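Local coordinates for phage-related protein (Bordetella bronchiseptica RB50, PDB 3BJQ), which probably serves as a phage-derived major capsid protein, a shell subunit whose copies would pack together to enclose viral DNA, at residues 87-92 / 289-294; 177-182 / 218-223. All coordinates share one frame; numbering follows the deposited sequence.

How the contacts relate
Contact 1 (87-92 with 289-294) and contact 2 (177-182 with 218-223) belong to two different sheets on opposite sides of the chain's centre; their own centres lie 35 Å apart, and their nearest atoms are about 19 Å apart. Contact 1 is an antiparallel pairing of strands remote in sequence, and the segments of contact 2 fall within the chain that runs between its two strands. Contact 2 is a parallel pairing of strands joined by helices. Its segments fall in the part of the chain related to phage major capsid protein E. The division resembles the peripheral and axial domains of HK97-type coat proteins, contact 1 probably in the former and contact 2 in the latter.

Contact 1. Residues 87-92 / 289-294; sequences LEAKVP and YGVSDD
Leu87 with Val291 and Ala89 with Tyr289 form antiparallel hydrogen-bonded pairs flanking the non-hydrogen-bonded pair Glu88-Gly290, and the short strand axes, 142° apart in direction, show a marked twist. Four backbone bonds hold the strands; the straightest runs from Val291 N to Leu87 O (3.0 Å), while Ala89 N reaches Tyr289 O at 2.8 Å. That same Tyr289 O also receives a CA-H contact from Glu88 CA, at 3.5 Å.

The apolar face centres on Ala89. Its CB meets Tyr289 CB at 4.0 Å and Val291 CG2 at 4.0 Å, a methyl small enough to touch both while the strands stay close. With CG of Tyr289 beside its backbone N and anti to the carbonyl carbon (chi1 -55°), the ring extends along the partner strand to Val91. There Val91 CG2 touches Tyr289 CE1 at 3.9 Å, near the ring plane and therefore at an edge, with the two side chains crossing at a slant. On the reverse face Gly290 has no side chain, and the stem of Glu88 runs beside it, CG to Gly290 CA 4.4 Å. The carboxylate reaches past this pair: OE2 bonds Tyr279 OH, and OE1 makes a salt bridge to Arg70 of a second subunit, a use that suits a long, flexible acid.

Helix 105-131 lies against the apolar face, where Leu87 meets Met119, Val291 meets Val115, and Ala89 and Val91 both meet Ser111. This long helix on a sheet recalls the spine helix of HK97-type coat proteins. Strand 274-281 pairs with the far edge of 286-299, whereas the backbone of Glu88 bonds to the second subunit.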
ATOM      1  N   LEU E  87      17.170 -30.650 -16.972  1.00 43.32           N
ATOM      2  CA  LEU E  87      18.446 -30.206 -17.510  1.00 41.54           C
ATOM      3  C   LEU E  87      19.036 -29.260 -16.469  1.00 40.13           C
ATOM      4  O   LEU E  87      18.447 -29.073 -15.402  1.00 41.54           O
ATOM      5  CB  LEU E  87      18.218 -29.504 -18.856  1.00 39.57           C
ATOM      6  CG  LEU E  87      17.662 -30.355 -20.004  1.00 39.42           C
ATOM      7  CD1 LEU E  87      17.309 -29.516 -21.228  1.00 35.00           C
ATOM      8  CD2 LEU E  87      18.666 -31.429 -20.393  1.00 39.95           C
ATOM      9  N   GLU E  88      20.206 -28.709 -16.758  1.00 38.54           N
ATOM     10  CA  GLU E  88      20.892 -27.808 -15.843  1.00 38.78           C
ATOM     11  C   GLU E  88      21.362 -26.564 -16.591  1.00 37.69           C
ATOM     12  O   GLU E  88      22.289 -26.630 -17.418  1.00 38.97           O
ATOM     13  CB  GLU E  88      22.088 -28.508 -15.168  1.00 39.20           C
ATOM     14  CG  GLU E  88      21.723 -29.321 -13.907  1.00 41.64           C
ATOM     15  CD  GLU E  88      22.900 -30.038 -13.295  1.00 43.96           C
ATOM     16  OE1 GLU E  88      23.934 -30.167 -13.978  1.00 46.59           O
ATOM     17  OE2 GLU E  88      22.797 -30.471 -12.129  1.00 47.59           O
ATOM     18  N   ALA E  89      20.713 -25.440 -16.292  1.00 34.25           N
ATOM     19  CA  ALA E  89      21.129 -24.136 -16.778  1.00 31.05           C
ATOM     20  C   ALA E  89      22.457 -23.772 -16.101  1.00 31.84           C
ATOM     21  O   ALA E  89      22.675 -24.117 -14.947  1.00 32.45           O
ATOM     22  CB  ALA E  89      20.072 -23.125 -16.440  1.00 27.95           C
ATOM     23  N   LYS E  90      23.305 -23.022 -16.793  1.00 31.33           N
ATOM     24  CA  LYS E  90      24.665 -22.750 -16.341  1.00 34.87           C
ATOM     25  C   LYS E  90      25.007 -21.292 -16.562  1.00 33.26           C
ATOM     26  O   LYS E  90      24.791 -20.764 -17.645  1.00 30.21           O
ATOM     27  CB  LYS E  90      25.625 -23.639 -17.151  1.00 33.58           C
ATOM     28  CG  LYS E  90      27.080 -23.471 -16.920  1.00 44.08           C
ATOM     29  CD  LYS E  90      27.887 -24.621 -17.568  1.00 40.96           C
ATOM     30  CE  LYS E  90      27.670 -24.710 -19.082  1.00 49.36           C
ATOM     31  NZ  LYS E  90      27.997 -23.411 -19.767  1.00 47.08           N
ATOM     32  N   VAL E  91      25.515 -20.650 -15.515  1.00 33.00           N
ATOM     33  CA  VAL E  91      26.043 -19.306 -15.633  1.00 32.83           C
ATOM     34  C   VAL E  91      27.529 -19.379 -15.372  1.00 33.36           C
ATOM     35  O   VAL E  91      27.940 -19.545 -14.223  1.00 36.90           O
ATOM     36  CB  VAL E  91      25.365 -18.303 -14.653  1.00 31.15           C
ATOM     37  CG1 VAL E  91      26.091 -16.981 -14.701  1.00 28.31           C
ATOM     38  CG2 VAL E  91      23.931 -18.099 -15.016  1.00 29.65           C
ATOM     39  N   PRO E  92      28.348 -19.270 -16.435  1.00 34.69           N
ATOM     40  CA  PRO E  92      29.782 -19.359 -16.271  1.00 35.22           C
ATOM     41  C   PRO E  92      30.356 -18.142 -15.558  1.00 36.19           C
ATOM     42  O   PRO E  92      29.844 -17.024 -15.708  1.00 34.32           O
ATOM     43  CB  PRO E  92      30.309 -19.452 -17.722  1.00 34.82           C
ATOM     44  CG  PRO E  92      29.294 -18.929 -18.569  1.00 35.34           C
ATOM     45  CD  PRO E  92      27.972 -19.031 -17.840  1.00 35.49           C
ATOM     46  N   TYR E 289      21.658 -24.019 -12.302  1.00 32.81           N
ATOM     47  CA  TYR E 289      20.226 -24.041 -11.943  1.00 32.43           C
ATOM     48  C   TYR E 289      19.562 -25.251 -12.565  1.00 32.43           C
ATOM     49  O   TYR E 289      19.505 -25.372 -13.792  1.00 33.34           O
ATOM     50  CB  TYR E 289      19.486 -22.821 -12.445  1.00 30.39           C
ATOM     51  CG  TYR E 289      20.044 -21.498 -12.042  1.00 31.25           C
ATOM     52  CD1 TYR E 289      21.174 -20.992 -12.669  1.00 32.38           C
ATOM     53  CD2 TYR E 289      19.389 -20.696 -11.107  1.00 35.04           C
ATOM     54  CE1 TYR E 289      21.682 -19.765 -12.341  1.00 34.49           C
ATOM     55  CE2 TYR E 289      19.879 -19.447 -10.792  1.00 35.74           C
ATOM     56  CZ  TYR E 289      21.034 -18.988 -11.419  1.00 31.72           C
ATOM     57  OH  TYR E 289      21.559 -17.757 -11.111  1.00 33.02           O
ATOM     58  N   GLY E 290      19.026 -26.124 -11.724  1.00 32.18           N
ATOM     59  CA  GLY E 290      18.282 -27.262 -12.189  1.00 31.86           C
ATOM     60  C   GLY E 290      16.967 -26.741 -12.730  1.00 32.24           C
ATOM     61  O   GLY E 290      16.307 -25.937 -12.080  1.00 32.07           O
ATOM     62  N   VAL E 291      16.612 -27.184 -13.925  1.00 32.81           N
ATOM     63  CA  VAL E 291      15.367 -26.766 -14.591  1.00 32.28           C
ATOM     64  C   VAL E 291      14.565 -28.034 -14.957  1.00 33.47           C
ATOM     65  O   VAL E 291      15.077 -28.960 -15.592  1.00 33.89           O
ATOM     66  CB  VAL E 291      15.647 -25.967 -15.855  1.00 30.08           C
ATOM     67  CG1 VAL E 291      14.319 -25.495 -16.484  1.00 29.92           C
ATOM     68  CG2 VAL E 291      16.558 -24.797 -15.530  1.00 25.26           C
ATOM     69  N   SER E 292      13.313 -28.063 -14.531  1.00 32.99           N
ATOM     70  CA  SER E 292      12.442 -29.196 -14.737  1.00 34.92           C
ATOM     71  C   SER E 292      11.190 -28.760 -15.471  1.00 34.01           C
ATOM     72  O   SER E 292      10.552 -27.820 -15.064  1.00 33.00           O
ATOM     73  CB  SER E 292      12.079 -29.782 -13.370  1.00 34.83           C
ATOM     74  OG  SER E 292      13.161 -30.552 -12.846  1.00 43.39           O
ATOM     75  N   ASP E 293      10.851 -29.454 -16.558  1.00 35.61           N
ATOM     76  CA  ASP E 293       9.591 -29.219 -17.272  1.00 33.79           C
ATOM     77  C   ASP E 293       9.124 -30.542 -17.874  1.00 34.03           C
ATOM     78  O   ASP E 293       9.145 -30.736 -19.093  1.00 33.78           O
ATOM     79  CB  ASP E 293       9.753 -28.149 -18.351  1.00 33.43           C
ATOM     80  CG  ASP E 293       8.423 -27.596 -18.788  1.00 36.58           C
ATOM     81  OD1 ASP E 293       7.414 -28.215 -18.368  1.00 42.24           O
ATOM     82  OD2 ASP E 293       8.372 -26.570 -19.526  1.00 34.80           O
ATOM     83  N   ASP E 294       8.702 -31.445 -16.989  1.00 33.18           N
ATOM     84  CA  ASP E 294       8.408 -32.826 -17.324  1.00 33.32           C
ATOM     85  C   ASP E 294       7.014 -32.904 -17.928  1.00 33.49           C
ATOM     86  O   ASP E 294       6.030 -32.521 -17.301  1.00 33.28           O
ATOM     87  CB  ASP E 294       8.489 -33.719 -16.073  1.00 33.81           C
ATOM     88  CG  ASP E 294       9.921 -33.882 -15.542  1.00 36.91           C
ATOM     89  OD1 ASP E 294      10.884 -33.804 -16.339  1.00 39.17           O
ATOM     90  OD2 ASP E 294      10.071 -34.135 -14.327  1.00 36.13           O
TER

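Contact 2. Residues 177-182 / 218-223; sequences PNRLML and EVEEIV
Arg179 draws in both acids of the partner segment, but in different ways. Glu220 OE2 sits at the edge of the guanidinium, in its plane, and takes a weak hydrogen bond from Arg179 NH1 (3.5 Å) that is part of a salt bridge. Glu221 OE1 lies above one face, 3.6 Å from Arg179 NH1, a long salt bridge in which no N-H points at the oxygen, so charge alone joins them. The arginine chain folds back at chi2 (-75°), which lets NH1 also grip Asn178 O at 3.2 Å, approaching from above the carbonyl plane. Glu221 N shares that oxygen through a weak bond, and a water links Pro177 O to Glu220 N.

Beyond this polar end the strands run parallel: Leu180 N bonds Glu221 O, then Leu180 O accepts from Val223 N (2.8 Å) and Leu182 N bonds Val223 O. They are the neighbouring strands of a beta-alpha-beta crossover, joined through helices that end with 210-217, within a mixed sheet like that of the axial domain in HK97-type coat proteins. On one face branched apolar side chains pack beneath the helices: Leu180 CD1 touches Val219 CG1 (4.1 Å), and Leu182 CD1 packs on Ile222 CG2 (3.8 Å). On the other the selenomethionine Met181 lays CG across Val223 CG2 (4.1 Å) at about a right angle.

Farther out, Asp252 pairs with Arg179 NH2 and Lys33 with Glu221 OE2, the stronger partner of each charge; the arginine probably eases the closeness of Glu220 to Asp252. Asn178 and Arg179 together face Gly248 in a classic beta bulge, and Asn178 ND2 bonds Val250 O. Helix 158-173 covers Leu180 through Val162, and helix 210-217 covers Leu182 and Ile222 through Leu213.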
ATOM      1  N   PRO E 177     -13.882 -28.100 -36.666  1.00 39.67           N
ATOM      2  CA  PRO E 177     -12.480 -27.997 -36.279  1.00 37.99           C
ATOM      3  C   PRO E 177     -12.091 -26.523 -36.248  1.00 36.10           C
ATOM      4  O   PRO E 177     -12.634 -25.739 -37.020  1.00 35.34           O
ATOM      5  CB  PRO E 177     -11.744 -28.747 -37.390  1.00 36.65           C
ATOM      6  CG  PRO E 177     -12.651 -28.775 -38.524  1.00 40.91           C
ATOM      7  CD  PRO E 177     -14.044 -28.781 -37.961  1.00 39.11           C
ATOM      8  N   ASN E 178     -11.198 -26.150 -35.337  1.00 34.58           N
ATOM      9  CA  ASN E 178     -10.792 -24.757 -35.183  1.00 33.39           C
ATOM     10  C   ASN E 178      -9.295 -24.507 -35.341  1.00 33.64           C
ATOM     11  O   ASN E 178      -8.831 -23.372 -35.158  1.00 33.21           O
ATOM     12  CB  ASN E 178     -11.280 -24.216 -33.833  1.00 35.37           C
ATOM     13  CG  ASN E 178     -10.783 -25.029 -32.673  1.00 28.86           C
ATOM     14  OD1 ASN E 178     -10.067 -26.014 -32.855  1.00 35.19           O
ATOM     15  ND2 ASN E 178     -11.151 -24.623 -31.471  1.00 32.98           N
ATOM     16  N   ARG E 179      -8.552 -25.556 -35.683  1.00 32.08           N
ATOM     17  CA  ARG E 179      -7.127 -25.453 -35.901  1.00 33.48           C
ATOM     18  C   ARG E 179      -6.771 -26.093 -37.216  1.00 33.51           C
ATOM     19  O   ARG E 179      -7.093 -27.250 -37.424  1.00 34.42           O
ATOM     20  CB  ARG E 179      -6.335 -26.232 -34.865  1.00 35.30           C
ATOM     21  CG  ARG E 179      -6.406 -25.732 -33.498  1.00 40.76           C
ATOM     22  CD  ARG E 179      -5.587 -24.480 -33.269  1.00 42.92           C
ATOM     23  NE  ARG E 179      -5.754 -24.146 -31.864  1.00 43.28           N
ATOM     24  CZ  ARG E 179      -6.815 -23.521 -31.376  1.00 46.25           C
ATOM     25  NH1 ARG E 179      -7.775 -23.100 -32.182  1.00 43.07           N
ATOM     26  NH2 ARG E 179      -6.898 -23.291 -30.079  1.00 52.56           N
ATOM     27  N   LEU E 180      -6.084 -25.356 -38.079  1.00 31.74           N
ATOM     28  CA  LEU E 180      -5.540 -25.947 -39.311  1.00 30.83           C
ATOM     29  C   LEU E 180      -4.037 -25.731 -39.272  1.00 30.50           C
ATOM     30  O   LEU E 180      -3.595 -24.602 -39.127  1.00 29.35           O
ATOM     31  CB  LEU E 180      -6.191 -25.335 -40.566  1.00 30.87           C
ATOM     32  CG  LEU E 180      -5.990 -26.062 -41.917  1.00 32.84           C
ATOM     33  CD1 LEU E 180      -7.193 -25.856 -42.825  1.00 47.46           C
ATOM     34  CD2 LEU E 180      -4.753 -25.574 -42.587  1.00 36.47           C
HETATM   35  N   MSE E 181      -3.272 -26.829 -39.335  1.00 29.77           N
HETATM   36  CA  MSE E 181      -1.830 -26.794 -39.404  1.00 31.32           C
HETATM   37  C   MSE E 181      -1.381 -26.986 -40.862  1.00 31.33           C
HETATM   38  O   MSE E 181      -1.597 -28.040 -41.447  1.00 30.38           O
HETATM   39  CB  MSE E 181      -1.232 -27.930 -38.549  1.00 31.42           C
HETATM   40  CG  MSE E 181       0.245 -27.827 -38.244  1.00 31.85           C
HETATM   41 SE   MSE E 181       1.495 -28.131 -39.685  0.75 32.02          SE
HETATM   42  CE  MSE E 181       1.004 -29.905 -40.182  1.00 24.33           C
ATOM     43  N   LEU E 182      -0.777 -25.960 -41.442  1.00 31.78           N
ATOM     44  CA  LEU E 182      -0.139 -26.057 -42.757  1.00 32.10           C
ATOM     45  C   LEU E 182       1.363 -26.142 -42.539  1.00 32.85           C
ATOM     46  O   LEU E 182       1.948 -25.218 -41.955  1.00 33.99           O
ATOM     47  CB  LEU E 182      -0.391 -24.795 -43.575  1.00 33.67           C
ATOM     48  CG  LEU E 182      -1.824 -24.407 -43.917  1.00 31.17           C
ATOM     49  CD1 LEU E 182      -1.834 -23.116 -44.684  1.00 31.94           C
ATOM     50  CD2 LEU E 182      -2.460 -25.517 -44.733  1.00 30.32           C
ATOM     51  N   GLU E 218     -12.840 -21.025 -43.603  1.00 40.82           N
ATOM     52  CA  GLU E 218     -13.639 -20.848 -42.396  1.00 42.91           C
ATOM     53  C   GLU E 218     -13.135 -21.690 -41.237  1.00 42.34           C
ATOM     54  O   GLU E 218     -13.891 -22.457 -40.635  1.00 40.99           O
ATOM     55  CB  GLU E 218     -15.121 -21.132 -42.670  1.00 44.44           C
ATOM     56  CG  GLU E 218     -15.739 -20.174 -43.682  1.00 47.93           C
ATOM     57  CD  GLU E 218     -17.189 -20.507 -44.017  1.00 52.72           C
ATOM     58  OE1 GLU E 218     -17.738 -21.513 -43.486  1.00 63.00           O
ATOM     59  OE2 GLU E 218     -17.786 -19.752 -44.828  1.00 64.01           O
ATOM     60  N   VAL E 219     -11.839 -21.550 -40.965  1.00 41.10           N
ATOM     61  CA  VAL E 219     -11.214 -22.138 -39.807  1.00 41.82           C
ATOM     62  C   VAL E 219     -10.749 -20.991 -38.921  1.00 39.89           C
ATOM     63  O   VAL E 219     -10.111 -20.033 -39.394  1.00 38.67           O
ATOM     64  CB  VAL E 219     -10.007 -23.046 -40.149  1.00 42.05           C
ATOM     65  CG1 VAL E 219     -10.470 -24.318 -40.894  1.00 41.44           C
ATOM     66  CG2 VAL E 219      -8.962 -22.281 -40.956  1.00 46.58           C
ATOM     67  N   GLU E 220     -11.037 -21.124 -37.632  1.00 38.77           N
ATOM     68  CA  GLU E 220     -10.679 -20.129 -36.635  1.00 39.22           C
ATOM     69  C   GLU E 220      -9.213 -19.702 -36.669  1.00 37.80           C
ATOM     70  O   GLU E 220      -8.903 -18.520 -36.628  1.00 38.26           O
ATOM     71  CB  GLU E 220     -10.987 -20.681 -35.250  1.00 39.86           C
ATOM     72  CG  GLU E 220     -10.849 -19.688 -34.122  1.00 41.53           C
ATOM     73  CD  GLU E 220     -11.308 -20.284 -32.808  1.00 43.45           C
ATOM     74  OE1 GLU E 220     -12.512 -20.139 -32.491  1.00 52.20           O
ATOM     75  OE2 GLU E 220     -10.484 -20.935 -32.127  1.00 47.78           O
ATOM     76  N   GLU E 221      -8.313 -20.667 -36.712  1.00 36.66           N
ATOM     77  CA  GLU E 221      -6.908 -20.361 -36.628  1.00 36.78           C
ATOM     78  C   GLU E 221      -6.104 -21.291 -37.519  1.00 34.92           C
ATOM     79  O   GLU E 221      -6.336 -22.495 -37.531  1.00 34.19           O
ATOM     80  CB  GLU E 221      -6.465 -20.495 -35.179  1.00 38.84           C
ATOM     81  CG  GLU E 221      -5.005 -20.109 -34.932  1.00 43.52           C
ATOM     82  CD  GLU E 221      -4.698 -19.891 -33.463  1.00 39.83           C
ATOM     83  OE1 GLU E 221      -5.541 -20.259 -32.613  1.00 47.90           O
ATOM     84  OE2 GLU E 221      -3.602 -19.360 -33.167  1.00 47.24           O
ATOM     85  N   ILE E 222      -5.178 -20.711 -38.275  1.00 32.82           N
ATOM     86  CA  ILE E 222      -4.245 -21.468 -39.103  1.00 32.27           C
ATOM     87  C   ILE E 222      -2.884 -21.281 -38.475  1.00 31.95           C
ATOM     88  O   ILE E 222      -2.483 -20.143 -38.220  1.00 31.89           O
ATOM     89  CB  ILE E 222      -4.226 -20.953 -40.579  1.00 32.97           C
ATOM     90  CG1 ILE E 222      -5.583 -21.177 -41.233  1.00 27.63           C
ATOM     91  CG2 ILE E 222      -3.073 -21.643 -41.408  1.00 32.66           C
ATOM     92  CD1 ILE E 222      -5.654 -20.809 -42.735  1.00 33.94           C
ATOM     93  N   VAL E 223      -2.194 -22.382 -38.192  1.00 32.63           N
ATOM     94  CA  VAL E 223      -0.837 -22.341 -37.653  1.00 30.67           C
ATOM     95  C   VAL E 223       0.096 -22.976 -38.683  1.00 31.79           C
ATOM     96  O   VAL E 223      -0.294 -23.910 -39.381  1.00 30.85           O
ATOM     97  CB  VAL E 223      -0.762 -22.988 -36.245  1.00 31.78           C
ATOM     98  CG1 VAL E 223      -1.697 -22.247 -35.280  1.00 27.91           C
ATOM     99  CG2 VAL E 223      -1.084 -24.469 -36.275  1.00 30.64           C
TER
HETATM  100  O   HOH W   1     -13.270 -23.256 -36.907  1.00 32.85           O